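Diaminopimelate decarboxylase (Phaeodactylum tricornutum, PDB 7JPJ) probably catalyses the pyridoxal 5'-phosphate-dependent decarboxylation of diaminopimelate, a step of lysine biosynthesis, and works as an obligate dimer. Local coordinates at residues A[207-221]-A[249-263]. Numbering follows the deposited sequence.
Sequences GSDPEIWQQVATKSL and TTDLQKIGKPVADAF
Trp213 lays one face of its indole against the CD1 methyl of Ile255, joining two neighbouring outer helices of the TIM-barrel, pyridoxal-binding domain. The segments 210-221 and 252-263 of these helices run roughly parallel, their axes 8.0 Å apart at the closest and inclined by 32°. CD1 of Ile255 sits 3.5 Å from the centroid of the five-membered ring of Trp213, almost on its normal, a CH-pi contact. Ile255 puts CG1 between its backbone N and carbonyl carbon (chi1 70°), which sends CD1 to the indole and leaves CG2 to pack on Pro210. The indole's rotation is fixed by NE1, which donates in the ring plane to Gly207 O at 3.0 Å; Tyr239 also stacks on the ring. A leucine in place of Trp213 would probably leave Gly207 O without this donor and CD1 of Ile255 without its flat platform. Further along, the CB methyls of Ala217 and Ala262 meet at 3.9 Å, and Leu221 sets CD2 over the centre of the Phe263 ring. Just ahead of the two N-caps, Asp209 and Asp251, Thr250 OG1, which also pairs with Lys240 N, shares a hydrogen bond of 3.1 Å with Ser208 OG.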
loop_
_atom_site.group_PDB
_atom_site.type_symbol
_atom_site.label_atom_id
_atom_site.label_comp_id
_atom_site.label_asym_id
_atom_site.label_seq_id
_atom_site.Cartn_x
_atom_site.Cartn_y
_atom_site.Cartn_z
ATOM N N GLY A 207 -17.713 12.254 11.303
ATOM C CA GLY A 207 -17.644 13.108 12.469
ATOM C C GLY A 207 -18.396 12.542 13.667
ATOM O O GLY A 207 -18.878 11.407 13.673
ATOM N N SER A 208 -18.492 13.381 14.700
ATOM C CA SER A 208 -19.130 13.019 15.960
ATOM C C SER A 208 -20.212 14.021 16.347
ATOM O O SER A 208 -20.532 14.174 17.528
ATOM C CB SER A 208 -18.097 12.902 17.079
ATOM O OG SER A 208 -16.952 12.191 16.644
ATOM N N ASP A 209 -20.773 14.722 15.366
ATOM C CA ASP A 209 -21.847 15.667 15.632
ATOM C C ASP A 209 -23.182 14.943 15.570
ATOM O O ASP A 209 -23.528 14.398 14.513
ATOM C CB ASP A 209 -21.831 16.803 14.629
ATOM C CG ASP A 209 -22.950 17.809 14.870
ATOM O OD1 ASP A 209 -23.543 17.802 15.970
ATOM O OD2 ASP A 209 -23.230 18.618 13.960
ATOM N N PRO A 210 -23.954 14.909 16.657
ATOM C CA PRO A 210 -25.263 14.243 16.596
ATOM C C PRO A 210 -26.207 14.868 15.584
ATOM O O PRO A 210 -27.009 14.150 14.974
ATOM C CB PRO A 210 -25.792 14.382 18.031
ATOM C CG PRO A 210 -24.572 14.596 18.869
ATOM C CD PRO A 210 -23.630 15.381 18.013
ATOM N N GLU A 211 -26.132 16.185 15.379
ATOM C CA GLU A 211 -27.019 16.849 14.434
ATOM C C GLU A 211 -26.631 16.599 12.980
ATOM O O GLU A 211 -27.460 16.810 12.087
ATOM C CB GLU A 211 -27.057 18.355 14.721
ATOM C CG GLU A 211 -28.254 19.139 14.140
ATOM C CD GLU A 211 -29.642 18.547 14.422
ATOM O OE1 GLU A 211 -30.627 19.120 13.904
ATOM O OE2 GLU A 211 -29.778 17.566 15.188
ATOM N N ILE A 212 -25.399 16.156 12.719
ATOM C CA ILE A 212 -25.040 15.741 11.367
ATOM C C ILE A 212 -25.579 14.345 11.083
ATOM O O ILE A 212 -26.089 14.072 9.990
ATOM C CB ILE A 212 -23.513 15.815 11.170
ATOM C CG1 ILE A 212 -23.040 17.272 11.146
ATOM C CG2 ILE A 212 -23.090 15.086 9.894
ATOM C CD1 ILE A 212 -23.866 18.180 10.258
ATOM N N TRP A 213 -25.494 13.449 12.070
ATOM C CA TRP A 213 -25.970 12.084 11.882
ATOM C C TRP A 213 -27.484 12.027 11.749
ATOM O O TRP A 213 -28.009 11.167 11.034
ATOM C CB TRP A 213 -25.499 11.202 13.038
ATOM C CG TRP A 213 -24.047 10.868 12.941
ATOM C CD1 TRP A 213 -23.011 11.532 13.533
ATOM C CD2 TRP A 213 -23.462 9.801 12.186
ATOM N NE1 TRP A 213 -21.817 10.939 13.196
ATOM C CE2 TRP A 213 -22.068 9.873 12.371
ATOM C CE3 TRP A 213 -23.984 8.790 11.374
ATOM C CZ2 TRP A 213 -21.188 8.972 11.777
ATOM C CZ3 TRP A 213 -23.109 7.895 10.784
ATOM C CH2 TRP A 213 -21.727 7.994 10.986
ATOM N N GLN A 214 -28.199 12.929 12.422
ATOM C CA GLN A 214 -29.647 12.983 12.255
ATOM C C GLN A 214 -30.017 13.419 10.842
ATOM O O GLN A 214 -30.961 12.883 10.247
ATOM C CB GLN A 214 -30.259 13.918 13.296
ATOM C CG GLN A 214 -31.762 14.085 13.160
ATOM C CD GLN A 214 -32.147 15.474 12.705
ATOM O OE1 GLN A 214 -31.729 16.471 13.296
ATOM N NE2 GLN A 214 -32.932 15.550 11.635
ATOM N N GLN A 215 -29.280 14.382 10.282
ATOM C CA GLN A 215 -29.511 14.764 8.892
ATOM C C GLN A 215 -29.119 13.653 7.932
ATOM O O GLN A 215 -29.742 13.499 6.876
ATOM C CB GLN A 215 -28.747 16.043 8.559
ATOM C CG GLN A 215 -29.543 17.304 8.807
ATOM C CD GLN A 215 -28.662 18.521 8.960
ATOM O OE1 GLN A 215 -28.241 18.867 10.067
ATOM N NE2 GLN A 215 -28.373 19.182 7.845
ATOM N N VAL A 216 -28.090 12.876 8.275
ATOM C CA VAL A 216 -27.742 11.702 7.479
ATOM C C VAL A 216 -28.916 10.733 7.433
ATOM O O VAL A 216 -29.285 10.222 6.369
ATOM C CB VAL A 216 -26.474 11.032 8.041
ATOM C CG1 VAL A 216 -26.371 9.591 7.570
ATOM C CG2 VAL A 216 -25.233 11.818 7.641
ATOM N N ALA A 217 -29.536 10.482 8.590
ATOM C CA ALA A 217 -30.631 9.519 8.655
ATOM C C ALA A 217 -31.865 10.031 7.921
ATOM O O ALA A 217 -32.494 9.291 7.157
ATOM C CB ALA A 217 -30.965 9.200 10.113
ATOM N N THR A 218 -32.228 11.297 8.141
ATOM C CA THR A 218 -33.434 11.842 7.522
ATOM C C THR A 218 -33.361 11.762 6.002
ATOM O O THR A 218 -34.344 11.401 5.345
ATOM C CB THR A 218 -33.648 13.288 7.970
ATOM O OG1 THR A 218 -33.979 13.314 9.365
ATOM C CG2 THR A 218 -34.774 13.937 7.172
ATOM N N LYS A 219 -32.199 12.075 5.428
ATOM C CA LYS A 219 -32.078 12.087 3.973
ATOM C C LYS A 219 -32.142 10.677 3.397
ATOM O O LYS A 219 -32.793 10.448 2.372
ATOM C CB LYS A 219 -30.781 12.786 3.563
ATOM C CG LYS A 219 -30.530 12.786 2.067
ATOM C CD LYS A 219 -30.122 14.168 1.583
ATOM C CE LYS A 219 -30.537 14.384 0.135
ATOM N NZ LYS A 219 -31.600 15.425 0.007
ATOM N N SER A 220 -31.477 9.718 4.043
ATOM C CA SER A 220 -31.497 8.347 3.547
ATOM C C SER A 220 -32.870 7.709 3.708
ATOM O O SER A 220 -33.275 6.893 2.871
ATOM C CB SER A 220 -30.440 7.516 4.270
ATOM O OG SER A 220 -29.196 8.192 4.267
ATOM N N LEU A 221 -33.594 8.063 4.773
ATOM C CA LEU A 221 -34.919 7.493 4.995
ATOM C C LEU A 221 -35.916 7.945 3.935
ATOM O O LEU A 221 -36.896 7.240 3.671
ATOM C CB LEU A 221 -35.427 7.867 6.391
ATOM C CG LEU A 221 -34.809 7.119 7.579
ATOM C CD1 LEU A 221 -35.095 7.836 8.885
ATOM C CD2 LEU A 221 -35.305 5.682 7.644
ATOM N N THR A 249 -13.405 10.650 19.887
ATOM C CA THR A 249 -14.070 9.434 19.441
ATOM C C THR A 249 -15.578 9.654 19.456
ATOM O O THR A 249 -16.115 10.273 20.378
ATOM C CB THR A 249 -13.696 8.253 20.344
ATOM O OG1 THR A 249 -12.307 7.943 20.176
ATOM C CG2 THR A 249 -14.524 7.019 20.016
ATOM N N THR A 250 -16.254 9.156 18.423
ATOM C CA THR A 250 -17.699 9.322 18.328
ATOM C C THR A 250 -18.396 8.660 19.512
ATOM O O THR A 250 -18.114 7.508 19.850
ATOM C CB THR A 250 -18.217 8.728 17.018
ATOM O OG1 THR A 250 -17.471 9.259 15.917
ATOM C CG2 THR A 250 -19.688 9.062 16.833
ATOM N N ASP A 251 -19.301 9.399 20.146
ATOM C CA ASP A 251 -20.143 8.861 21.210
ATOM C C ASP A 251 -21.393 8.270 20.568
ATOM O O ASP A 251 -22.274 9.009 20.114
ATOM C CB ASP A 251 -20.498 9.947 22.224
ATOM C CG ASP A 251 -20.953 9.379 23.560
ATOM O OD1 ASP A 251 -21.409 8.216 23.599
ATOM O OD2 ASP A 251 -20.854 10.098 24.576
ATOM N N LEU A 252 -21.469 6.937 20.528
ATOM C CA LEU A 252 -22.579 6.277 19.847
ATOM C C LEU A 252 -23.912 6.544 20.536
ATOM O O LEU A 252 -24.961 6.511 19.881
ATOM C CB LEU A 252 -22.321 4.774 19.758
ATOM C CG LEU A 252 -21.089 4.370 18.949
ATOM C CD1 LEU A 252 -21.049 2.863 18.746
ATOM C CD2 LEU A 252 -21.071 5.098 17.616
ATOM N N GLN A 253 -23.900 6.807 21.843
ATOM C CA GLN A 253 -25.146 7.116 22.534
ATOM C C GLN A 253 -25.637 8.518 22.191
ATOM O O GLN A 253 -26.848 8.748 22.089
ATOM C CB GLN A 253 -24.964 6.964 24.043
ATOM C CG GLN A 253 -24.586 5.560 24.486
ATOM C CD GLN A 253 -25.662 4.539 24.169
ATOM O OE1 GLN A 253 -26.856 4.849 24.182
ATOM N NE2 GLN A 253 -25.245 3.310 23.884
ATOM N N LYS A 254 -24.716 9.465 22.001
ATOM C CA LYS A 254 -25.116 10.845 21.745
ATOM C C LYS A 254 -25.612 11.037 20.318
ATOM O O LYS A 254 -26.590 11.759 20.095
ATOM C CB LYS A 254 -23.952 11.793 22.042
ATOM C CG LYS A 254 -23.700 11.982 23.522
ATOM C CD LYS A 254 -22.498 12.865 23.793
ATOM C CE LYS A 254 -22.369 13.137 25.285
ATOM N NZ LYS A 254 -22.592 11.890 26.073
ATOM N N ILE A 255 -24.954 10.414 19.337
ATOM C CA ILE A 255 -25.416 10.537 17.958
ATOM C C ILE A 255 -26.498 9.519 17.627
ATOM O O ILE A 255 -27.206 9.679 16.625
ATOM C CB ILE A 255 -24.256 10.391 16.958
ATOM C CG1 ILE A 255 -23.757 8.947 16.928
ATOM C CG2 ILE A 255 -23.126 11.356 17.302
ATOM C CD1 ILE A 255 -23.064 8.568 15.644
ATOM N N GLY A 256 -26.652 8.484 18.447
ATOM C CA GLY A 256 -27.614 7.436 18.178
ATOM C C GLY A 256 -29.056 7.821 18.441
ATOM O O GLY A 256 -29.949 7.413 17.695
ATOM N N LYS A 257 -29.304 8.596 19.495
ATOM C CA LYS A 257 -30.671 8.953 19.868
ATOM C C LYS A 257 -31.338 9.851 18.823
ATOM O O LYS A 257 -32.504 9.613 18.484
ATOM C CB LYS A 257 -30.698 9.610 21.252
ATOM C CG LYS A 257 -31.801 9.078 22.166
ATOM C CD LYS A 257 -31.449 7.695 22.719
ATOM C CE LYS A 257 -32.698 6.867 23.015
ATOM N NZ LYS A 257 -32.361 5.460 23.379
ATOM N N PRO A 258 -30.667 10.884 18.293
ATOM C CA PRO A 258 -31.277 11.631 17.178
ATOM C C PRO A 258 -31.497 10.780 15.938
ATOM O O PRO A 258 -32.448 11.030 15.183
ATOM C CB PRO A 258 -30.270 12.761 16.918
ATOM C CG PRO A 258 -29.539 12.913 18.194
ATOM C CD PRO A 258 -29.425 11.534 18.752
ATOM N N VAL A 259 -30.642 9.786 15.698
ATOM C CA VAL A 259 -30.867 8.855 14.595
ATOM C C VAL A 259 -32.099 8.001 14.864
ATOM O O VAL A 259 -32.964 7.837 13.996
ATOM C CB VAL A 259 -29.619 7.986 14.366
ATOM C CG1 VAL A 259 -29.953 6.822 13.447
ATOM C CG2 VAL A 259 -28.496 8.822 13.780
ATOM N N ALA A 260 -32.189 7.437 16.072
ATOM C CA ALA A 260 -33.355 6.639 16.434
ATOM C C ALA A 260 -34.634 7.462 16.387
ATOM O O ALA A 260 -35.703 6.931 16.062
ATOM C CB ALA A 260 -33.165 6.031 17.823
ATOM N N ASP A 261 -34.551 8.756 16.705
ATOM C CA ASP A 261 -35.728 9.610 16.593
ATOM C C ASP A 261 -36.109 9.850 15.139
ATOM O O ASP A 261 -37.300 9.941 14.822
ATOM C CB ASP A 261 -35.491 10.938 17.314
ATOM C CG ASP A 261 -35.550 10.800 18.829
ATOM O OD1 ASP A 261 -36.445 10.086 19.330
ATOM O OD2 ASP A 261 -34.698 11.403 19.516
ATOM N N ALA A 262 -35.121 9.949 14.243
ATOM C CA ALA A 262 -35.426 10.065 12.821
ATOM C C ALA A 262 -36.137 8.822 12.304
ATOM O O ALA A 262 -36.913 8.904 11.346
ATOM C CB ALA A 262 -34.147 10.319 12.028
ATOM N N PHE A 263 -35.885 7.666 12.921
ATOM C CA PHE A 263 -36.651 6.469 12.595
ATOM C C PHE A 263 -38.071 6.564 13.130
ATOM O O PHE A 263 -39.018 6.101 12.484
ATOM C CB PHE A 263 -35.960 5.231 13.157
ATOM C CG PHE A 263 -34.981 4.610 12.216
ATOM C CD1 PHE A 263 -33.748 5.197 11.993
ATOM C CD2 PHE A 263 -35.290 3.433 11.557
ATOM C CE1 PHE A 263 -32.842 4.624 11.129
ATOM C CE2 PHE A 263 -34.388 2.855 10.691
ATOM C CZ PHE A 263 -33.163 3.453 10.475
#